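Local coordinates for protein Sodium/sialic acid symporter SiaT (Proteus mirabilis, PDB 5NV9) that uses the sodium gradient across the bacterial inner membrane to drive uptake of the sialic acid N-acetylneuraminic acid, at residues 193-198 with 330-335; 253-258 with 352-357; 297-302 with 313-318. One frame throughout, in Å; residues are numbered along the deposited sequence.

Contact 1 of 3, residues 193-198 with 330-335; sequences AVLIFI and GLIIAA
I196 and I332 make the tight part of this contact, meeting between two transmembrane helices; within these two segments the nearest CA atoms, those of I196 and I332, are 8.0 Å apart. The methyl CD1 at the end of I196 rests against the branch methyl CG2 of I332 at 3.7 Å. One carbon back, I196 CG1 lies 4.0 Å from I332 CD1, so the two side chains cross at a slant and each offers two carbons to the other. I196 starts out along the flank of its helix, and its extended chain, CD1 anti to CA (chi2 161°), carries the methyl across. I332 sets out toward the other helix and is folded instead: chi2 of -51° turns CD1 back. Isoleucine suits both places in different ways, the extended arm of I196 spanning the gap while the branch methyl and folded arm of I332 make a compact surface close to its helix.

The other side of the contact is slacker. L195 also points across, but its CD2 only grazes I332 CD1 at 4.3 Å, and L331 stays further off, its side chain 4.9 Å from the opposite segment. Both leucines are partly exposed, in contrast to the buried isoleucines. Around the isoleucine pair, M324 touches I196 and I332 alike, with I320 added against I332 and I291 against I196.

This is plain apolar helix-helix packing within the LeuT fold. The same two helices, 155-203 and 328-361, supply the ligands of the second sodium site, Na3: D182 on the first and S342, S345 and S346 on the second. The contact lies nearer their periplasmic ends, away from those ligands.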
ATOM      1  N   ALA A 193      11.067  -5.541  12.598  1.00 23.02           N
ATOM      2  CA  ALA A 193      11.316  -6.707  11.797  1.00 24.59           C
ATOM      3  C   ALA A 193      12.751  -7.183  12.037  1.00 22.40           C
ATOM      4  O   ALA A 193      13.010  -8.380  12.111  1.00 23.14           O
ATOM      5  CB  ALA A 193      11.066  -6.423  10.336  1.00 23.09           C
ATOM      6  N   VAL A 194      13.679  -6.259  12.162  1.00 21.83           N
ATOM      7  CA  VAL A 194      15.082  -6.635  12.377  1.00 23.42           C
ATOM      8  C   VAL A 194      15.218  -7.376  13.747  1.00 25.52           C
ATOM      9  O   VAL A 194      15.994  -8.364  13.900  1.00 22.56           O
ATOM     10  CB  VAL A 194      15.973  -5.404  12.345  1.00 22.91           C
ATOM     11  CG1 VAL A 194      17.350  -5.723  12.874  1.00 22.84           C
ATOM     12  CG2 VAL A 194      16.040  -4.854  10.937  1.00 24.53           C
ATOM     13  N   LEU A 195      14.443  -6.906  14.723  1.00 23.64           N
ATOM     14  CA  LEU A 195      14.554  -7.409  16.068  1.00 24.69           C
ATOM     15  C   LEU A 195      13.971  -8.829  16.159  1.00 24.04           C
ATOM     16  O   LEU A 195      14.482  -9.661  16.887  1.00 22.77           O
ATOM     17  CB  LEU A 195      13.831  -6.469  17.032  1.00 26.05           C
ATOM     18  CG  LEU A 195      14.000  -6.868  18.497  1.00 28.18           C
ATOM     19  CD1 LEU A 195      15.454  -6.764  18.977  1.00 28.73           C
ATOM     20  CD2 LEU A 195      13.065  -6.008  19.295  1.00 30.09           C
ATOM     21  N   ILE A 196      12.864  -9.070  15.460  1.00 25.13           N
ATOM     22  CA  ILE A 196      12.236 -10.440  15.339  1.00 22.92           C
ATOM     23  C   ILE A 196      13.251 -11.404  14.734  1.00 23.95           C
ATOM     24  O   ILE A 196      13.488 -12.500  15.253  1.00 24.50           O
ATOM     25  CB  ILE A 196      10.977 -10.433  14.463  1.00 22.40           C
ATOM     26  CG1 ILE A 196       9.828  -9.654  15.147  1.00 23.73           C
ATOM     27  CG2 ILE A 196      10.542 -11.863  14.180  1.00 22.59           C
ATOM     28  CD1 ILE A 196       8.719  -9.198  14.219  1.00 24.98           C
ATOM     29  N   PHE A 197      13.855 -10.988  13.642  1.00 22.62           N
ATOM     30  CA  PHE A 197      14.855 -11.825  13.004  1.00 24.25           C
ATOM     31  C   PHE A 197      15.970 -12.236  14.012  1.00 22.98           C
ATOM     32  O   PHE A 197      16.225 -13.414  14.220  1.00 21.30           O
ATOM     33  CB  PHE A 197      15.493 -11.145  11.782  1.00 21.87           C
ATOM     34  CG  PHE A 197      16.474 -12.041  11.087  1.00 22.68           C
ATOM     35  CD1 PHE A 197      16.039 -13.224  10.506  1.00 22.95           C
ATOM     36  CD2 PHE A 197      17.816 -11.745  11.088  1.00 22.57           C
ATOM     37  CE1 PHE A 197      16.944 -14.067   9.877  1.00 27.29           C
ATOM     38  CE2 PHE A 197      18.731 -12.586  10.498  1.00 24.17           C
ATOM     39  CZ  PHE A 197      18.305 -13.764   9.891  1.00 23.89           C
ATOM     40  N   ILE A 198      16.597 -11.259  14.609  1.00 24.69           N
ATOM     41  CA  ILE A 198      17.631 -11.481  15.614  1.00 25.86           C
ATOM     42  C   ILE A 198      17.287 -12.487  16.725  1.00 26.27           C
ATOM     43  O   ILE A 198      18.094 -13.393  17.028  1.00 27.74           O
ATOM     44  CB  ILE A 198      18.062 -10.136  16.234  1.00 28.07           C
ATOM     45  CG1 ILE A 198      18.849  -9.358  15.179  1.00 28.88           C
ATOM     46  CG2 ILE A 198      18.941 -10.367  17.482  1.00 28.20           C
ATOM     47  CD1 ILE A 198      18.924  -7.884  15.472  1.00 30.74           C
ATOM     48  N   GLY A 330       5.300  -6.440  23.499  1.00 23.98           N
ATOM     49  CA  GLY A 330       4.357  -5.348  23.373  1.00 23.49           C
ATOM     50  C   GLY A 330       4.759  -4.321  22.318  1.00 24.19           C
ATOM     51  O   GLY A 330       3.877  -3.692  21.643  1.00 25.51           O
ATOM     52  N   LEU A 331       6.075  -4.156  22.165  1.00 22.19           N
ATOM     53  CA  LEU A 331       6.630  -3.307  21.135  1.00 23.67           C
ATOM     54  C   LEU A 331       6.480  -3.863  19.653  1.00 23.31           C
ATOM     55  O   LEU A 331       6.287  -3.095  18.705  1.00 21.82           O
ATOM     56  CB  LEU A 331       8.092  -3.016  21.467  1.00 23.71           C
ATOM     57  CG  LEU A 331       8.810  -2.134  20.485  1.00 25.31           C
ATOM     58  CD1 LEU A 331       8.364  -0.726  20.607  1.00 27.63           C
ATOM     59  CD2 LEU A 331      10.306  -2.164  20.693  1.00 30.29           C
ATOM     60  N   ILE A 332       6.611  -5.179  19.486  1.00 23.85           N
ATOM     61  CA  ILE A 332       6.349  -5.862  18.200  1.00 23.17           C
ATOM     62  C   ILE A 332       4.890  -5.788  17.808  1.00 22.03           C
ATOM     63  O   ILE A 332       4.578  -5.547  16.662  1.00 22.66           O
ATOM     64  CB  ILE A 332       6.785  -7.321  18.273  1.00 26.99           C
ATOM     65  CG1 ILE A 332       8.307  -7.406  18.543  1.00 29.71           C
ATOM     66  CG2 ILE A 332       6.477  -8.055  16.956  1.00 29.44           C
ATOM     67  CD1 ILE A 332       9.155  -6.573  17.602  1.00 30.71           C
ATOM     68  N   ILE A 333       3.980  -5.960  18.754  1.00 21.31           N
ATOM     69  CA  ILE A 333       2.584  -5.669  18.520  1.00 22.49           C
ATOM     70  C   ILE A 333       2.343  -4.216  18.117  1.00 20.05           C
ATOM     71  O   ILE A 333       1.573  -3.984  17.204  1.00 21.72           O
ATOM     72  CB  ILE A 333       1.679  -6.043  19.690  1.00 23.41           C
ATOM     73  CG1 ILE A 333       1.648  -7.545  19.965  1.00 28.12           C
ATOM     74  CG2 ILE A 333       0.257  -5.579  19.475  1.00 25.34           C
ATOM     75  CD1 ILE A 333       2.137  -8.480  18.891  1.00 30.66           C
ATOM     76  N   ALA A 334       2.983  -3.256  18.773  1.00 21.03           N
ATOM     77  CA  ALA A 334       2.856  -1.875  18.361  1.00 21.30           C
ATOM     78  C   ALA A 334       3.371  -1.708  16.924  1.00 22.66           C
ATOM     79  O   ALA A 334       2.806  -0.901  16.184  1.00 22.67           O
ATOM     80  CB  ALA A 334       3.584  -0.959  19.311  1.00 20.85           C
ATOM     81  N   ALA A 335       4.450  -2.442  16.541  1.00 22.83           N
ATOM     82  CA  ALA A 335       5.003  -2.373  15.176  1.00 23.41           C
ATOM     83  C   ALA A 335       4.054  -2.946  14.074  1.00 22.66           C
ATOM     84  O   ALA A 335       4.018  -2.465  12.981  1.00 21.15           O
ATOM     85  CB  ALA A 335       6.367  -3.057  15.113  1.00 23.79           C
TER

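Contact 2 of 3, residues 253-258 with 352-357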
ATOM      1  N   ALA A 253       0.177   5.760 -10.559  1.00 21.11           N
ATOM      2  CA  ALA A 253      -1.262   5.871 -10.791  1.00 19.49           C
ATOM      3  C   ALA A 253      -2.051   5.828  -9.511  1.00 20.68           C
ATOM      4  O   ALA A 253      -3.248   5.893  -9.591  1.00 23.19           O
ATOM      5  CB  ALA A 253      -1.731   4.757 -11.741  1.00 17.73           C
ATOM      6  N   SER A 254      -1.386   5.776  -8.347  1.00 20.12           N
ATOM      7  CA  SER A 254      -2.049   5.566  -7.074  1.00 22.45           C
ATOM      8  C   SER A 254      -1.833   6.800  -6.201  1.00 21.83           C
ATOM      9  O   SER A 254      -0.698   7.153  -5.893  1.00 21.16           O
ATOM     10  CB  SER A 254      -1.497   4.310  -6.421  1.00 25.94           C
ATOM     11  OG  SER A 254      -2.305   3.935  -5.339  1.00 35.75           O
ATOM     12  N   GLN A 255      -2.931   7.452  -5.836  1.00 20.27           N
ATOM     13  CA  GLN A 255      -2.885   8.716  -5.128  1.00 20.24           C
ATOM     14  C   GLN A 255      -2.150   8.668  -3.791  1.00 20.27           C
ATOM     15  O   GLN A 255      -1.575   9.682  -3.387  1.00 18.73           O
ATOM     16  CB  GLN A 255      -4.313   9.237  -4.942  1.00 21.36           C
ATOM     17  CG  GLN A 255      -4.421  10.520  -4.089  1.00 21.46           C
ATOM     18  CD  GLN A 255      -3.817  11.781  -4.712  1.00 23.92           C
ATOM     19  OE1 GLN A 255      -3.277  11.765  -5.834  1.00 26.80           O
ATOM     20  NE2 GLN A 255      -3.815  12.864  -3.937  1.00 23.39           N
ATOM     21  N   ASP A 256      -2.204   7.533  -3.068  1.00 19.61           N
ATOM     22  CA  ASP A 256      -1.539   7.463  -1.735  1.00 21.23           C
ATOM     23  C   ASP A 256      -0.007   7.669  -1.825  1.00 21.84           C
ATOM     24  O   ASP A 256       0.579   8.290  -0.945  1.00 28.20           O
ATOM     25  CB  ASP A 256      -1.918   6.189  -0.949  1.00 21.49           C
ATOM     26  CG  ASP A 256      -1.570   4.900  -1.686  1.00 25.37           C
ATOM     27  OD1 ASP A 256      -1.538   4.836  -2.982  1.00 24.11           O
ATOM     28  OD2 ASP A 256      -1.356   3.917  -0.936  1.00 30.42           O
ATOM     29  N   VAL A 257       0.620   7.186  -2.901  1.00 21.42           N
ATOM     30  CA  VAL A 257       2.032   7.410  -3.130  1.00 20.13           C
ATOM     31  C   VAL A 257       2.318   8.753  -3.864  1.00 21.71           C
ATOM     32  O   VAL A 257       3.132   9.584  -3.416  1.00 20.51           O
ATOM     33  CB  VAL A 257       2.631   6.203  -3.835  1.00 17.78           C
ATOM     34  CG1 VAL A 257       4.036   6.527  -4.351  1.00 18.18           C
ATOM     35  CG2 VAL A 257       2.720   5.045  -2.857  1.00 18.06           C
ATOM     36  N   VAL A 258       1.578   8.995  -4.934  1.00 21.27           N
ATOM     37  CA  VAL A 258       1.783  10.143  -5.786  1.00 22.10           C
ATOM     38  C   VAL A 258       1.652  11.431  -5.010  1.00 21.43           C
ATOM     39  O   VAL A 258       2.370  12.394  -5.237  1.00 21.70           O
ATOM     40  CB  VAL A 258       0.796  10.164  -7.017  1.00 20.83           C
ATOM     41  CG1 VAL A 258       0.977  11.448  -7.775  1.00 24.42           C
ATOM     42  CG2 VAL A 258       1.086   9.033  -7.968  1.00 20.27           C
ATOM     43  N   SER A 352      -9.899  11.195   0.661  1.00 20.32           N
ATOM     44  CA  SER A 352     -10.410  12.582   0.799  1.00 18.88           C
ATOM     45  C   SER A 352      -9.778  13.570  -0.139  1.00 19.06           C
ATOM     46  O   SER A 352     -10.490  14.440  -0.586  1.00 19.96           O
ATOM     47  CB  SER A 352     -10.301  13.083   2.198  1.00 19.48           C
ATOM     48  OG  SER A 352     -10.824  14.394   2.313  1.00 21.37           O
ATOM     49  N   SER A 353      -8.477  13.464  -0.494  1.00 19.55           N
ATOM     50  CA  SER A 353      -7.916  14.390  -1.454  1.00 21.47           C
ATOM     51  C   SER A 353      -8.587  14.243  -2.889  1.00 24.84           C
ATOM     52  O   SER A 353      -8.857  15.246  -3.562  1.00 22.13           O
ATOM     53  CB  SER A 353      -6.383  14.219  -1.569  1.00 23.19           C
ATOM     54  OG  SER A 353      -6.052  13.006  -2.291  1.00 25.02           O
ATOM     55  N   CYS A 354      -8.764  12.994  -3.334  1.00 23.07           N
ATOM     56  CA  CYS A 354      -9.458  12.678  -4.579  1.00 22.16           C
ATOM     57  C   CYS A 354     -10.890  13.163  -4.544  1.00 22.66           C
ATOM     58  O   CYS A 354     -11.373  13.795  -5.505  1.00 27.00           O
ATOM     59  CB  CYS A 354      -9.436  11.158  -4.805  1.00 21.29           C
ATOM     60  SG  CYS A 354      -7.789  10.542  -5.241  1.00 26.61           S
ATOM     61  N   PHE A 355     -11.609  12.882  -3.458  1.00 20.45           N
ATOM     62  CA  PHE A 355     -12.960  13.378  -3.409  1.00 21.07           C
ATOM     63  C   PHE A 355     -12.996  14.924  -3.551  1.00 23.66           C
ATOM     64  O   PHE A 355     -13.809  15.460  -4.318  1.00 23.05           O
ATOM     65  CB  PHE A 355     -13.661  12.924  -2.166  1.00 20.69           C
ATOM     66  CG  PHE A 355     -15.125  13.254  -2.148  1.00 23.56           C
ATOM     67  CD1 PHE A 355     -15.545  14.479  -1.734  1.00 24.42           C
ATOM     68  CD2 PHE A 355     -16.074  12.324  -2.587  1.00 26.81           C
ATOM     69  CE1 PHE A 355     -16.905  14.784  -1.663  1.00 27.68           C
ATOM     70  CE2 PHE A 355     -17.422  12.631  -2.563  1.00 27.96           C
ATOM     71  CZ  PHE A 355     -17.833  13.878  -2.109  1.00 27.52           C
ATOM     72  N   ASN A 356     -12.112  15.615  -2.822  1.00 22.57           N
ATOM     73  CA  ASN A 356     -12.072  17.068  -2.743  1.00 24.58           C
ATOM     74  C   ASN A 356     -11.845  17.742  -4.126  1.00 25.46           C
ATOM     75  O   ASN A 356     -12.547  18.715  -4.512  1.00 23.04           O
ATOM     76  CB  ASN A 356     -10.991  17.527  -1.756  1.00 25.95           C
ATOM     77  CG  ASN A 356     -11.336  18.828  -1.041  1.00 27.65           C
ATOM     78  OD1 ASN A 356     -10.944  19.922  -1.466  1.00 27.67           O
ATOM     79  ND2 ASN A 356     -12.131  18.714   0.020  1.00 27.71           N
ATOM     80  N   SER A 357     -10.862  17.212  -4.856  1.00 23.81           N
ATOM     81  CA  SER A 357     -10.457  17.772  -6.122  1.00 23.26           C
ATOM     82  C   SER A 357     -11.352  17.266  -7.265  1.00 23.18           C
ATOM     83  O   SER A 357     -11.928  18.086  -7.977  1.00 21.97           O
ATOM     84  CB  SER A 357      -8.975  17.461  -6.421  1.00 23.76           C
ATOM     85  OG  SER A 357      -8.617  17.928  -7.744  1.00 24.72           O
TER
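Q255 reaches across to S353 and C354, and every close approach between the two segments passes through this one glutamine. Its amide NE2 gives a hydrogen bond to S353 OG at 2.8 Å. The bond is bent, 138° at the hydrogen, and the serine oxygen lies 29° out of the amide plane. Beside it the aliphatic part of the same side chain packs on sulfur, with Q255 CG 3.6 Å from C354 SG. Glutamine serves both neighbours: its methylenes suit the soft thiol and its amide suits the hydroxyl. The bend in the chain (chi2 67°) is what brings the amide round to the serine after CB and CG have passed the sulfur.

A second shell fixes these groups. S353 OG also hydrogen-bonds to the carbonyl O of S350, three residues earlier in its own helix; as a carbonyl can only accept, the hydroxyl donates there, so the oxygen can accept the N-H of Q255. The glutamine amide is held at both its oxygen and its nitrogen by the 106-108 loop: NE2 also bonds to T106 O, and OE1 receives A108 N. Its rotation is therefore fixed, and its buried polar atoms are satisfied.

Further out, S254 precedes the short helix 255-258 at the N-cap position, but its OG bonds to D256 OD1 at 2.6 Å rather than capping a backbone N-H. Its carbonyl O takes the N-H of V258 at 3.1 Å, closing the first turn of the helix that presents Q255.

Three elements thus converge on one side chain at the cytoplasmic end of helix 328-361: that helix, helix 255-258 and the 106-108 loop. Such a polar junction is consistent with a closed inner side in the outward-open state of a LeuT-fold transporter.

Contact 3 of 3, residues 297-302 with 313-318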
ATOM      1  N   VAL A 297      12.903 -22.949  10.145  1.00 28.35           N
ATOM      2  CA  VAL A 297      13.973 -23.674  10.834  1.00 26.43           C
ATOM      3  C   VAL A 297      13.657 -23.852  12.315  1.00 25.70           C
ATOM      4  O   VAL A 297      13.812 -24.941  12.857  1.00 27.60           O
ATOM      5  CB  VAL A 297      15.328 -23.051  10.610  1.00 24.71           C
ATOM      6  CG1 VAL A 297      16.396 -23.848  11.331  1.00 24.84           C
ATOM      7  CG2 VAL A 297      15.623 -23.014   9.130  1.00 24.03           C
ATOM      8  N   TYR A 298      13.154 -22.805  12.969  1.00 24.59           N
ATOM      9  CA  TYR A 298      12.860 -22.910  14.347  1.00 25.57           C
ATOM     10  C   TYR A 298      11.797 -23.969  14.636  1.00 26.91           C
ATOM     11  O   TYR A 298      11.972 -24.743  15.565  1.00 24.12           O
ATOM     12  CB  TYR A 298      12.467 -21.566  14.956  1.00 26.22           C
ATOM     13  CG  TYR A 298      12.083 -21.628  16.428  1.00 26.98           C
ATOM     14  CD1 TYR A 298      13.052 -21.651  17.448  1.00 28.88           C
ATOM     15  CD2 TYR A 298      10.756 -21.656  16.804  1.00 27.27           C
ATOM     16  CE1 TYR A 298      12.684 -21.714  18.787  1.00 29.02           C
ATOM     17  CE2 TYR A 298      10.389 -21.718  18.127  1.00 28.29           C
ATOM     18  CZ  TYR A 298      11.336 -21.723  19.118  1.00 30.91           C
ATOM     19  OH  TYR A 298      10.864 -21.758  20.433  1.00 33.99           O
ATOM     20  N   TYR A 299      10.708 -24.035  13.868  1.00 24.01           N
ATOM     21  CA  TYR A 299       9.687 -25.015  14.199  1.00 23.69           C
ATOM     22  C   TYR A 299       9.957 -26.433  13.665  1.00 25.88           C
ATOM     23  O   TYR A 299       9.258 -27.354  14.050  1.00 27.05           O
ATOM     24  CB  TYR A 299       8.282 -24.487  13.816  1.00 23.73           C
ATOM     25  CG  TYR A 299       7.839 -23.393  14.744  1.00 23.17           C
ATOM     26  CD1 TYR A 299       7.408 -23.679  16.055  1.00 24.53           C
ATOM     27  CD2 TYR A 299       7.822 -22.081  14.332  1.00 23.75           C
ATOM     28  CE1 TYR A 299       7.007 -22.667  16.930  1.00 25.47           C
ATOM     29  CE2 TYR A 299       7.385 -21.066  15.168  1.00 26.03           C
ATOM     30  CZ  TYR A 299       6.989 -21.338  16.486  1.00 26.93           C
ATOM     31  OH  TYR A 299       6.613 -20.284  17.324  1.00 24.22           O
ATOM     32  N   GLN A 300      10.948 -26.601  12.782  1.00 26.36           N
ATOM     33  CA  GLN A 300      11.509 -27.889  12.448  1.00 26.48           C
ATOM     34  C   GLN A 300      12.395 -28.414  13.589  1.00 30.22           C
ATOM     35  O   GLN A 300      12.496 -29.599  13.760  1.00 27.03           O
ATOM     36  CB  GLN A 300      12.377 -27.788  11.210  1.00 28.42           C
ATOM     37  CG  GLN A 300      11.592 -27.595   9.922  1.00 32.69           C
ATOM     38  CD  GLN A 300      10.769 -28.814   9.564  1.00 33.55           C
ATOM     39  OE1 GLN A 300       9.574 -28.813   9.689  1.00 39.41           O
ATOM     40  NE2 GLN A 300      11.421 -29.845   9.130  1.00 30.13           N
ATOM     41  N   GLN A 301      13.077 -27.519  14.313  1.00 27.62           N
ATOM     42  CA  GLN A 301      13.847 -27.882  15.512  1.00 26.90           C
ATOM     43  C   GLN A 301      12.991 -28.067  16.700  1.00 27.13           C
ATOM     44  O   GLN A 301      13.426 -28.654  17.661  1.00 29.21           O
ATOM     45  CB  GLN A 301      14.881 -26.833  15.847  1.00 24.25           C
ATOM     46  CG  GLN A 301      16.047 -26.850  14.896  1.00 23.95           C
ATOM     47  CD  GLN A 301      17.083 -25.873  15.309  1.00 23.98           C
ATOM     48  OE1 GLN A 301      16.897 -25.102  16.260  1.00 29.35           O
ATOM     49  NE2 GLN A 301      18.177 -25.878  14.618  1.00 26.78           N
ATOM     50  N   ASN A 302      11.777 -27.550  16.672  1.00 29.13           N
ATOM     51  CA  ASN A 302      10.866 -27.660  17.821  1.00 29.17           C
ATOM     52  C   ASN A 302       9.491 -28.077  17.404  1.00 31.61           C
ATOM     53  O   ASN A 302       8.527 -27.321  17.612  1.00 36.55           O
ATOM     54  CB  ASN A 302      10.780 -26.328  18.503  1.00 29.59           C
ATOM     55  CG  ASN A 302      12.118 -25.881  19.041  1.00 30.94           C
ATOM     56  OD1 ASN A 302      12.522 -26.340  20.113  1.00 33.45           O
ATOM     57  ND2 ASN A 302      12.812 -25.014  18.324  1.00 29.95           N
ATOM     58  N   GLY A 313      -0.392 -18.837   8.418  1.00 29.71           N
ATOM     59  CA  GLY A 313      -0.463 -17.391   8.559  1.00 31.17           C
ATOM     60  C   GLY A 313      -0.368 -16.917   9.995  1.00 30.84           C
ATOM     61  O   GLY A 313      -0.049 -15.759  10.237  1.00 35.81           O
ATOM     62  N   GLY A 314      -0.583 -17.802  10.973  1.00 32.16           N
ATOM     63  CA  GLY A 314      -0.469 -17.397  12.383  1.00 30.79           C
ATOM     64  C   GLY A 314       0.861 -17.723  13.060  1.00 34.10           C
ATOM     65  O   GLY A 314       1.014 -17.508  14.253  1.00 33.14           O
ATOM     66  N   ILE A 315       1.821 -18.269  12.313  1.00 32.71           N
ATOM     67  CA  ILE A 315       3.092 -18.719  12.904  1.00 31.22           C
ATOM     68  C   ILE A 315       3.933 -17.548  13.367  1.00 28.47           C
ATOM     69  O   ILE A 315       4.460 -17.592  14.473  1.00 29.04           O
ATOM     70  CB  ILE A 315       3.905 -19.681  11.986  1.00 33.82           C
ATOM     71  CG1 ILE A 315       3.270 -21.066  12.008  1.00 36.69           C
ATOM     72  CG2 ILE A 315       5.328 -19.922  12.469  1.00 32.29           C
ATOM     73  CD1 ILE A 315       3.691 -21.912  10.809  1.00 36.88           C
ATOM     74  N   LEU A 316       4.039 -16.488  12.578  1.00 27.20           N
ATOM     75  CA  LEU A 316       4.713 -15.310  13.073  1.00 25.47           C
ATOM     76  C   LEU A 316       4.116 -14.758  14.379  1.00 26.27           C
ATOM     77  O   LEU A 316       4.848 -14.598  15.366  1.00 25.47           O
ATOM     78  CB  LEU A 316       4.869 -14.231  12.009  1.00 26.40           C
ATOM     79  CG  LEU A 316       5.407 -12.875  12.498  1.00 28.10           C
ATOM     80  CD1 LEU A 316       6.740 -12.981  13.284  1.00 30.19           C
ATOM     81  CD2 LEU A 316       5.535 -11.917  11.320  1.00 27.97           C
ATOM     82  N   PRO A 317       2.809 -14.437  14.405  1.00 27.78           N
ATOM     83  CA  PRO A 317       2.259 -13.942  15.672  1.00 27.72           C
ATOM     84  C   PRO A 317       2.372 -14.913  16.836  1.00 28.94           C
ATOM     85  O   PRO A 317       2.489 -14.478  17.988  1.00 30.09           O
ATOM     86  CB  PRO A 317       0.777 -13.708  15.373  1.00 30.78           C
ATOM     87  CG  PRO A 317       0.561 -13.990  13.916  1.00 29.91           C
ATOM     88  CD  PRO A 317       1.890 -14.237  13.272  1.00 29.72           C
ATOM     89  N   LEU A 318       2.255 -16.205  16.541  1.00 28.53           N
ATOM     90  CA  LEU A 318       2.475 -17.242  17.526  1.00 28.94           C
ATOM     91  C   LEU A 318       3.831 -17.144  18.141  1.00 26.43           C
ATOM     92  O   LEU A 318       3.932 -17.142  19.381  1.00 25.54           O
ATOM     93  CB  LEU A 318       2.329 -18.632  16.902  1.00 36.31           C
ATOM     94  CG  LEU A 318       2.504 -19.722  17.979  1.00 38.08           C
ATOM     95  CD1 LEU A 318       1.296 -19.695  18.903  1.00 36.95           C
ATOM     96  CD2 LEU A 318       2.712 -21.096  17.371  1.00 39.68           C
TER
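Y299 sets its ring against I315 and L318 on the periplasmic side of this LeuT-fold transporter, where the end of helix 267-301 meets the short helix 315-323 that follows it through a non-helical connection. The tyrosine and the isoleucine run past one another in opposite senses. I315 meets the ring with its branch methyl: CG2 is 3.6 Å from Y299 CE2 and 3.8 Å from CD2, approaching obliquely, at the CE2-CD2 bond. L318, one turn further along, crosses the far end of the tyrosine at a slant, and its CD2 lies 4.0 Å from Y299 OH. This last is a van der Waals approach of a methyl to a hydroxyl.

A long flat side chain suits this spacing. I315 and L318 both point toward the tyrosine, and its ring is able to touch the two in succession, across a gap in which the nearest CA atoms, those of Y299 and I315, are still 9.2 Å apart. Y299 gets its ring there because CG stands on the side opposite its own carbonyl carbon (chi1 -72°). For I315, the same kind of torsion carries CG1 beside the backbone N and leaves CG2 as the touching branch. Y72 of helix 61-73 packs on both Y299 and I315, joining a third helix to the pair.

One face of the Y299 ring is covered from within its own helix: Y298 CD2 sits 3.6 Å above the plane, over the centre. Y298 in turn meets F319 edge-to-face. At the end of the helix N302 folds back, its ND2 poised 3.3 Å above the Y298 ring plane near the rim while hydrogen-bonding to Y298 O at 2.9 Å.

Followed from the N terminus, the chain first lays down 193-198 on helix 155-203, then 253-258 at the cytoplasmic side. It crosses the membrane along helix 267-301 and, after ten intervening residues, closes contact 3, tying that helix to helix 315-323 on the periplasmic side. Helix 328-361 completes the other two: contact 1 near its start, joining it to helix 155-203, and contact 2 near its cytoplasmic end, joining it to the short helix 255-258. Contacts 1 and 2 therefore cross, and contact 3 is nested inside both loops. Contacts 1 and 3 adjoin through I196 CG2 and L316 CD1, 4.1 Å apart; the centres of contacts 1 and 2 are about 31 Å apart.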